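Local atomic coordinates of 2-(hydroxymethyl)glutarate dehydrogenase (Eubacterium barkeri, PDB entry 3CKY), a protein that catalyses the reversible NAD-dependent interconversion of 2-formylglutarate and (S)-2-hydroxymethylglutarate in the fermentation of nicotinate, working as a homotetramer. Residues D34-E37 with A38-A41; A145-E148 with K149-V153; A221-K225 with F226-G230; L245-A248 with L249-G252. All blocks are in the same frame, centred on the assembly; numbering follows the deposited sequence.

Contact 1 (D34-E37 with A38-A41); sequences DLME and ANVA
Met36 N gives a hydrogen bond of 2.9 Å to OD2 of Asp34, the acid whose other oxygen faces the amide of Asn39 across the contact. This closes an Asx turn where strand 29-33 of the Rossmann domain runs out and helix 37-44 follows. With CG anti to the backbone N (chi1 -165°), the carboxylate stands beside its own carbonyl carbon and reaches forward along the chain to Met36 N, which meets OD2 on its anti side, a little out of the carboxylate plane. OD1 accepts from the backbone N of Leu12, a residue assigned by similarity to the NAD-binding glycine-rich loop. Two main-chain N-H groups, from different parts of the fold, thus hold the carboxylate in place. An acid at the end of the second strand is what many NAD-dependent Rossmann enzymes carry, and Asp34 is consistent with that pattern. Replacing Asp34 with an alanine would probably leave both Met36 N and Leu12 N without this acceptor and free the strand-helix turn to shift.

The Asn39 amide stands almost square to the carboxylate, the two planes 85° apart, with ND2 3.6 Å from Asp34 OD1. Met36 runs alongside Asn39, pointing the same way; its chain bends at the sulfur and brings CE to 3.9 Å from ND2. In the backbone, Asn39 N makes a weak bond to Met36 O, and Ala41 N a straighter one, 3.1 Å, to Glu37 O. On the strand side, the CG2 methyl of Val40 rests 3.7 Å from Asp34 N.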
loop_
_atom_site.group_PDB
_atom_site.type_symbol
_atom_site.label_atom_id
_atom_site.label_comp_id
_atom_site.label_asym_id
_atom_site.label_seq_id
_atom_site.Cartn_x
_atom_site.Cartn_y
_atom_site.Cartn_z
ATOM N N ASP A 34 10.337 34.624 -22.628
ATOM C CA ASP A 34 9.433 33.486 -22.675
ATOM C C ASP A 34 9.435 32.945 -24.103
ATOM O O ASP A 34 9.649 33.703 -25.053
ATOM C CB ASP A 34 8.021 33.925 -22.270
ATOM C CG ASP A 34 7.110 32.754 -21.944
ATOM O OD1 ASP A 34 6.595 32.699 -20.808
ATOM O OD2 ASP A 34 6.908 31.885 -22.816
ATOM N N LEU A 35 9.211 31.640 -24.256
ATOM C CA LEU A 35 9.069 31.031 -25.586
ATOM C C LEU A 35 7.946 31.711 -26.367
ATOM O O LEU A 35 8.128 32.094 -27.522
ATOM C CB LEU A 35 8.786 29.525 -25.478
ATOM C CG LEU A 35 9.981 28.564 -25.477
ATOM C CD1 LEU A 35 11.135 29.091 -24.632
ATOM C CD2 LEU A 35 9.537 27.172 -25.003
ATOM N N MET A 36 6.797 31.865 -25.713
ATOM C CA MET A 36 5.637 32.534 -26.300
ATOM C C MET A 36 5.816 34.055 -26.303
ATOM O O MET A 36 5.989 34.679 -25.250
ATOM C CB MET A 36 4.370 32.134 -25.540
ATOM C CG MET A 36 4.026 30.659 -25.705
ATOM S SD MET A 36 3.091 29.966 -24.333
ATOM C CE MET A 36 4.334 29.897 -23.035
ATOM N N GLU A 37 5.761 34.640 -27.498
ATOM C CA GLU A 37 6.100 36.051 -27.714
ATOM C C GLU A 37 5.081 37.022 -27.108
ATOM O O GLU A 37 5.459 38.051 -26.541
ATOM C CB GLU A 37 6.249 36.330 -29.214
ATOM C CG GLU A 37 7.414 35.594 -29.877
ATOM C CD GLU A 37 7.277 35.507 -31.388
ATOM O OE1 GLU A 37 6.215 35.051 -31.863
ATOM O OE2 GLU A 37 8.232 35.881 -32.108
ATOM N N ALA A 38 3.797 36.695 -27.236
ATOM C CA ALA A 38 2.707 37.533 -26.716
ATOM C C ALA A 38 2.819 37.806 -25.217
ATOM O O ALA A 38 2.381 38.858 -24.745
ATOM C CB ALA A 38 1.361 36.896 -27.028
ATOM N N ASN A 39 3.396 36.860 -24.478
ATOM C CA ASN A 39 3.601 37.022 -23.038
ATOM C C ASN A 39 4.618 38.118 -22.735
ATOM O O ASN A 39 4.413 38.929 -21.832
ATOM C CB ASN A 39 4.042 35.700 -22.398
ATOM C CG ASN A 39 2.942 34.642 -22.404
ATOM O OD1 ASN A 39 1.822 34.894 -22.847
ATOM N ND2 ASN A 39 3.261 33.453 -21.897
ATOM N N VAL A 40 5.708 38.142 -23.500
ATOM C CA VAL A 40 6.721 39.187 -23.365
ATOM C C VAL A 40 6.111 40.551 -23.695
ATOM O O VAL A 40 6.320 41.521 -22.965
ATOM C CB VAL A 40 7.949 38.921 -24.274
ATOM C CG1 VAL A 40 8.973 40.043 -24.146
ATOM C CG2 VAL A 40 8.587 37.576 -23.930
ATOM N N ALA A 41 5.340 40.611 -24.780
ATOM C CA ALA A 41 4.676 41.848 -25.195
ATOM C C ALA A 41 3.717 42.375 -24.124
ATOM O O ALA A 41 3.646 43.583 -23.882
ATOM C CB ALA A 41 3.936 41.643 -26.515
#

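Contact 2 (A145-E148 with K149-V153); sequences AVFE and KIQPV
Phe147 and Gln151, one helical turn apart on helix 144-157, meet with the ring leaning over the glutamine stem. CB of Gln151 sits 4.1 Å above one ring face, offset toward the rim, and its CG lies 4.0 Å from CE2 of Phe147; ring and amide planes are 44° apart. CG of Gln151 stands anti to the backbone N (chi1 179°), which keeps it within reach of the ring's CE2 and CZ, and the bend at chi2 then carries the amide off. The ring also stacks with His163 on strand 158-165, so the phenylalanine ties the helix to the strand it leads into in this beta-alpha-beta unit.

Ile150 points differently. Its CG1 sits between the backbone N and the carbonyl carbon (chi1 68°), which places it 3.4 Å from Val146 O. The side chain packs on Val120 and Ile63 of the sheet, and Val146 joins it on Val120. With a glycine in place of Ile150, a gap would probably open over Val120 and Ile63, leaving Val146 and Val153 to keep the helix on those strands.

Backbone bonds run from Lys149 N to Ala145 O, from Ile150 N to Val146 O and, at 2.8 Å, from Gln151 N to Phe147 O. The pattern breaks at Pro152, which has no N-H; its CD comes 3.3 Å from Glu148 O, Val153 N turns weakly to Ile150 O, and the helix kinks here. The chemistry is therefore mixed: apolar groups bind the helix to the sheet, while two successive backbone bonds of the regular helix are interrupted.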
loop_
_atom_site.group_PDB
_atom_site.type_symbol
_atom_site.label_atom_id
_atom_site.label_comp_id
_atom_site.label_asym_id
_atom_site.label_seq_id
_atom_site.Cartn_x
_atom_site.Cartn_y
_atom_site.Cartn_z
ATOM N N ALA A 145 20.570 35.537 5.677
ATOM C CA ALA A 145 21.110 36.641 4.883
ATOM C C ALA A 145 20.421 36.765 3.527
ATOM O O ALA A 145 20.073 37.863 3.105
ATOM C CB ALA A 145 22.612 36.461 4.692
ATOM N N VAL A 146 20.229 35.635 2.851
ATOM C CA VAL A 146 19.618 35.620 1.525
ATOM C C VAL A 146 18.113 35.921 1.590
ATOM O O VAL A 146 17.569 36.570 0.691
ATOM C CB VAL A 146 19.861 34.263 0.803
ATOM C CG1 VAL A 146 19.063 34.181 -0.492
ATOM C CG2 VAL A 146 21.351 34.064 0.525
ATOM N N PHE A 147 17.441 35.454 2.639
ATOM C CA PHE A 147 16.023 35.776 2.824
ATOM C C PHE A 147 15.811 37.276 2.988
ATOM O O PHE A 147 14.929 37.842 2.339
ATOM C CB PHE A 147 15.419 35.046 4.022
ATOM C CG PHE A 147 13.979 35.406 4.275
ATOM C CD1 PHE A 147 12.963 34.858 3.496
ATOM C CD2 PHE A 147 13.637 36.311 5.273
ATOM C CE1 PHE A 147 11.627 35.195 3.716
ATOM C CE2 PHE A 147 12.301 36.651 5.502
ATOM C CZ PHE A 147 11.296 36.086 4.723
ATOM N N GLU A 148 16.612 37.911 3.847
ATOM C CA GLU A 148 16.516 39.357 4.057
ATOM C C GLU A 148 16.784 40.108 2.755
ATOM O O GLU A 148 16.131 41.106 2.454
ATOM C CB GLU A 148 17.509 39.822 5.127
ATOM C CG GLU A 148 17.184 39.340 6.530
ATOM C CD GLU A 148 18.321 39.567 7.508
ATOM O OE1 GLU A 148 18.443 38.763 8.452
ATOM O OE2 GLU A 148 19.098 40.542 7.344
ATOM N N LYS A 149 17.752 39.613 1.993
ATOM C CA LYS A 149 18.095 40.175 0.696
ATOM C C LYS A 149 16.870 40.221 -0.221
ATOM O O LYS A 149 16.542 41.272 -0.760
ATOM C CB LYS A 149 19.217 39.347 0.059
ATOM C CG LYS A 149 19.986 40.035 -1.057
ATOM C CD LYS A 149 21.373 39.405 -1.229
ATOM C CE LYS A 149 22.191 40.108 -2.311
ATOM N NZ LYS A 149 23.628 39.686 -2.324
ATOM N N ILE A 150 16.172 39.096 -0.366
ATOM C CA ILE A 150 15.081 39.000 -1.342
ATOM C C ILE A 150 13.703 39.372 -0.801
ATOM O O ILE A 150 12.801 39.646 -1.582
ATOM C CB ILE A 150 15.030 37.602 -2.014
ATOM C CG1 ILE A 150 14.630 36.507 -1.016
ATOM C CG2 ILE A 150 16.384 37.285 -2.658
ATOM C CD1 ILE A 150 14.466 35.150 -1.656
ATOM N N GLN A 151 13.553 39.415 0.522
ATOM C CA GLN A 151 12.245 39.634 1.170
ATOM C C GLN A 151 11.455 40.860 0.672
ATOM O O GLN A 151 10.259 40.748 0.415
ATOM C CB GLN A 151 12.416 39.681 2.696
ATOM C CG GLN A 151 11.142 39.938 3.501
ATOM C CD GLN A 151 10.790 41.414 3.620
ATOM O OE1 GLN A 151 11.668 42.276 3.716
ATOM N NE2 GLN A 151 9.498 41.711 3.620
ATOM N N PRO A 152 12.111 42.028 0.542
ATOM C CA PRO A 152 11.398 43.208 0.029
ATOM C C PRO A 152 10.780 43.035 -1.369
ATOM O O PRO A 152 9.687 43.535 -1.630
ATOM C CB PRO A 152 12.483 44.301 0.012
ATOM C CG PRO A 152 13.501 43.843 0.994
ATOM C CD PRO A 152 13.511 42.346 0.871
ATOM N N VAL A 153 11.478 42.336 -2.255
ATOM C CA VAL A 153 10.949 42.025 -3.585
ATOM C C VAL A 153 9.802 41.011 -3.485
ATOM O O VAL A 153 8.767 41.172 -4.124
ATOM C CB VAL A 153 12.072 41.502 -4.527
ATOM C CG1 VAL A 153 11.507 41.034 -5.867
ATOM C CG2 VAL A 153 13.112 42.586 -4.743
#

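Contact 3 (A221-K225 with F226-G230); sequences AKMEK and FIMSG
Ala221 O lies in the plane of the Phe226 ring, at its edge, 4.0 Å from CD2, where helix 217-228 widens into pi-type turns. The next residue, Lys222, uses its carbonyl twice: Lys222 O accepts from Phe226 N at 3.0 Å and from Ile227 N at 3.1 Å, the two donors arriving from opposite faces of its plane, which marks the passage from alpha to pi spacing. The chain of Lys222 bends at chi2 (-55°), bringing CD to 3.7 Å from CD2 of Phe226, and its NZ forms a salt bridge with Asp281. Met223 O accepts from Met228 N at 2.7 Å, a bond spanning five residues, the pi-type spacing; its CE also rests against the Met228 sulfur. Met223 and Met228 both pack on Pro202 of helix 202-210, and Glu224 OE1 is hydrogen-bonded to Gln206 NE2 on the same helix. Lys225 runs extended alongside the neighbouring Phe226 and lays CG over a ring face, a CH-pi contact 4.1 Å from the centroid. Lys225 O ends the walk: Ser229 OG, placed between its own backbone N and carbonyl carbon (chi1 80°), donates to it at 2.7 Å from 43° above the carbonyl plane.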
loop_
_atom_site.group_PDB
_atom_site.type_symbol
_atom_site.label_atom_id
_atom_site.label_comp_id
_atom_site.label_asym_id
_atom_site.label_seq_id
_atom_site.Cartn_x
_atom_site.Cartn_y
_atom_site.Cartn_z
ATOM N N ALA A 221 -13.929 22.040 0.798
ATOM C CA ALA A 221 -13.729 22.583 -0.538
ATOM C C ALA A 221 -14.483 21.814 -1.633
ATOM O O ALA A 221 -14.987 22.422 -2.590
ATOM C CB ALA A 221 -12.251 22.628 -0.868
ATOM N N LYS A 222 -14.563 20.496 -1.503
ATOM C CA LYS A 222 -14.984 19.660 -2.624
ATOM C C LYS A 222 -16.419 19.134 -2.555
ATOM O O LYS A 222 -17.063 18.975 -3.577
ATOM C CB LYS A 222 -14.015 18.489 -2.790
ATOM C CG LYS A 222 -12.541 18.898 -2.951
ATOM C CD LYS A 222 -12.316 19.867 -4.088
ATOM C CE LYS A 222 -10.841 20.174 -4.288
ATOM N NZ LYS A 222 -10.634 21.173 -5.387
ATOM N N MET A 223 -16.907 18.876 -1.353
ATOM C CA MET A 223 -18.157 18.139 -1.172
ATOM C C MET A 223 -19.355 18.775 -1.898
ATOM O O MET A 223 -19.984 18.179 -2.756
ATOM C CB MET A 223 -18.449 18.018 0.329
ATOM C CG MET A 223 -19.719 17.281 0.683
ATOM S SD MET A 223 -19.557 15.557 0.279
ATOM C CE MET A 223 -21.071 14.888 1.030
ATOM N N GLU A 224 -19.646 20.003 -1.560
ATOM C CA GLU A 224 -20.792 20.670 -2.121
ATOM C C GLU A 224 -20.555 21.119 -3.567
ATOM O O GLU A 224 -21.383 20.862 -4.445
ATOM C CB GLU A 224 -21.141 21.855 -1.238
ATOM C CG GLU A 224 -22.518 22.408 -1.479
ATOM C CD GLU A 224 -22.964 23.363 -0.380
ATOM O OE1 GLU A 224 -22.721 23.023 0.825
ATOM O OE2 GLU A 224 -23.553 24.420 -0.733
ATOM N N LYS A 225 -19.411 21.742 -3.823
ATOM C CA LYS A 225 -19.152 22.338 -5.130
ATOM C C LYS A 225 -18.968 21.326 -6.270
ATOM O O LYS A 225 -19.412 21.592 -7.392
ATOM C CB LYS A 225 -17.935 23.261 -5.069
ATOM C CG LYS A 225 -17.720 24.064 -6.352
ATOM C CD LYS A 225 -16.520 24.993 -6.263
ATOM C CE LYS A 225 -16.216 25.615 -7.632
ATOM N NZ LYS A 225 -14.925 26.385 -7.650
ATOM N N PHE A 226 -18.306 20.202 -5.985
ATOM C CA PHE A 226 -17.943 19.230 -7.010
ATOM C C PHE A 226 -18.670 17.894 -6.872
ATOM O O PHE A 226 -19.273 17.426 -7.828
ATOM C CB PHE A 226 -16.429 18.977 -7.012
ATOM C CG PHE A 226 -15.611 20.205 -7.306
ATOM C CD1 PHE A 226 -15.324 20.577 -8.623
ATOM C CD2 PHE A 226 -15.125 20.997 -6.274
ATOM C CE1 PHE A 226 -14.570 21.716 -8.897
ATOM C CE2 PHE A 226 -14.364 22.148 -6.549
ATOM C CZ PHE A 226 -14.090 22.498 -7.859
ATOM N N ILE A 227 -18.568 17.281 -5.701
ATOM C CA ILE A 227 -19.073 15.939 -5.486
ATOM C C ILE A 227 -20.594 15.957 -5.552
ATOM O O ILE A 227 -21.176 15.274 -6.367
ATOM C CB ILE A 227 -18.590 15.336 -4.123
ATOM C CG1 ILE A 227 -17.071 15.121 -4.151
ATOM C CG2 ILE A 227 -19.279 14.016 -3.819
ATOM C CD1 ILE A 227 -16.453 14.817 -2.766
ATOM N N MET A 228 -21.235 16.761 -4.713
ATOM C CA MET A 228 -22.709 16.758 -4.676
ATOM C C MET A 228 -23.344 17.357 -5.934
ATOM O O MET A 228 -24.459 16.979 -6.307
ATOM C CB MET A 228 -23.220 17.450 -3.434
ATOM C CG MET A 228 -22.851 16.716 -2.195
ATOM S SD MET A 228 -23.548 17.448 -0.717
ATOM C CE MET A 228 -25.298 17.079 -0.989
ATOM N N SER A 229 -22.630 18.270 -6.591
ATOM C CA SER A 229 -23.081 18.843 -7.851
ATOM C C SER A 229 -22.887 17.878 -9.002
ATOM O O SER A 229 -23.625 17.922 -9.969
ATOM C CB SER A 229 -22.319 20.136 -8.164
ATOM O OG SER A 229 -21.024 19.892 -8.707
ATOM N N GLY A 230 -21.872 17.032 -8.901
ATOM C CA GLY A 230 -21.483 16.157 -10.009
ATOM C C GLY A 230 -20.749 16.880 -11.129
ATOM O O GLY A 230 -20.457 16.293 -12.160
#

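Contact 4 (L245-A248 with L249-G252); sequences LGLA and LEAG
Leu247 and Glu250 lie side by side on helix 238-255, pointing the same way, and Leu247 CD2 comes 3.6 Å from Glu250 OE2. The acid gets there on a chain extended beyond CG, with CG anti to the backbone N (chi1 -174°). Leu249, by contrast, leans back along the helix, its CG 3.4 Å from Leu245 O. Regular alpha-helical bonds hold the frame: Leu249 N to Leu245 O, Glu250 N to Gly246 O, Ala251 N to Leu247 O, and Gly252 N to Ala248 O, the last of these at 2.8 Å.

Further out, Glu250 OE1 makes a weak hydrogen bond with Ser101 OG, and the carboxylate of Glu254 lies close by, so the two acids would probably repel each other somewhat. Leu247 touches Ser99 and is near Lys243, both NAD-binding by similarity, which sets this turn beside the probable cofactor site.

Around the helix, Leu245 and Leu249 pack on Thr266 of helix 260-274, and Ala248 on Ile175 and Leu179 of helix 169-197. Neighbouring subunits add to this: Ala251 meets Leu194 of a second subunit and Leu249 meets Gln267 of a third, so helix 238-255 lies against its own domain's helices and two other chains.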
loop_
_atom_site.group_PDB
_atom_site.type_symbol
_atom_site.label_atom_id
_atom_site.label_comp_id
_atom_site.label_asym_id
_atom_site.label_seq_id
_atom_site.Cartn_x
_atom_site.Cartn_y
_atom_site.Cartn_z
ATOM N N LEU A 245 1.495 14.193 -5.083
ATOM C CA LEU A 245 1.700 12.979 -4.281
ATOM C C LEU A 245 2.985 12.241 -4.700
ATOM O O LEU A 245 3.695 11.673 -3.867
ATOM C CB LEU A 245 0.495 12.056 -4.385
ATOM C CG LEU A 245 -0.793 12.544 -3.704
ATOM C CD1 LEU A 245 -2.030 11.830 -4.263
ATOM C CD2 LEU A 245 -0.735 12.386 -2.182
ATOM N N GLY A 246 3.293 12.264 -5.990
ATOM C CA GLY A 246 4.560 11.727 -6.495
ATOM C C GLY A 246 5.779 12.436 -5.947
ATOM O O GLY A 246 6.766 11.805 -5.659
ATOM N N LEU A 247 5.706 13.756 -5.832
ATOM C CA LEU A 247 6.795 14.556 -5.257
ATOM C C LEU A 247 7.019 14.221 -3.786
ATOM O O LEU A 247 8.149 14.189 -3.330
ATOM C CB LEU A 247 6.524 16.054 -5.425
ATOM C CG LEU A 247 6.708 16.616 -6.841
ATOM C CD1 LEU A 247 6.100 18.035 -6.961
ATOM C CD2 LEU A 247 8.210 16.595 -7.262
ATOM N N ALA A 248 5.931 13.987 -3.058
ATOM C CA ALA A 248 5.991 13.534 -1.688
ATOM C C ALA A 248 6.720 12.194 -1.565
ATOM O O ALA A 248 7.579 12.034 -0.708
ATOM C CB ALA A 248 4.578 13.429 -1.102
ATOM N N LEU A 249 6.386 11.245 -2.427
ATOM C CA LEU A 249 7.025 9.935 -2.440
ATOM C C LEU A 249 8.501 10.038 -2.805
ATOM O O LEU A 249 9.320 9.270 -2.286
ATOM C CB LEU A 249 6.304 8.985 -3.407
ATOM C CG LEU A 249 4.858 8.605 -3.046
ATOM C CD1 LEU A 249 4.244 7.724 -4.136
ATOM C CD2 LEU A 249 4.769 7.933 -1.692
ATOM N N GLU A 250 8.829 10.955 -3.711
ATOM C CA GLU A 250 10.228 11.227 -4.058
ATOM C C GLU A 250 10.963 11.737 -2.828
ATOM O O GLU A 250 12.065 11.275 -2.523
ATOM C CB GLU A 250 10.339 12.250 -5.200
ATOM C CG GLU A 250 11.765 12.434 -5.680
ATOM C CD GLU A 250 11.987 13.672 -6.543
ATOM O OE1 GLU A 250 13.180 14.017 -6.747
ATOM O OE2 GLU A 250 10.981 14.291 -6.988
ATOM N N ALA A 251 10.357 12.674 -2.107
ATOM C CA ALA A 251 10.969 13.172 -0.861
ATOM C C ALA A 251 11.075 12.078 0.209
ATOM O O ALA A 251 12.070 12.001 0.938
ATOM C CB ALA A 251 10.223 14.399 -0.323
ATOM N N GLY A 252 10.056 11.228 0.317
ATOM C CA GLY A 252 10.116 10.094 1.230
ATOM C C GLY A 252 11.263 9.129 0.954
ATOM O O GLY A 252 11.939 8.672 1.885
#

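In the fold
The four contacts come in series along the chain and none touches another. Contacts 1 and 2 belong to the NAD-binding Rossmann domain, their centres 28 Å apart: the first follows strand 29-33, the second lies on the helix between strands 136-141 and 158-165 of the same sheet. Contacts 3 and 4 lie in the helical domain on successive helices, 217-228 and 238-255, with centres 27 Å apart and nearest atoms about 12 Å apart. Contacts 2 and 3 are farthest from each other, 41 Å between centres, on opposite sides of the chain's centre. Contact 4, nearest that centre, touches Ser99 of the Rossmann domain and two neighbouring subunits, joining cofactor domain, helical domain and tetramer.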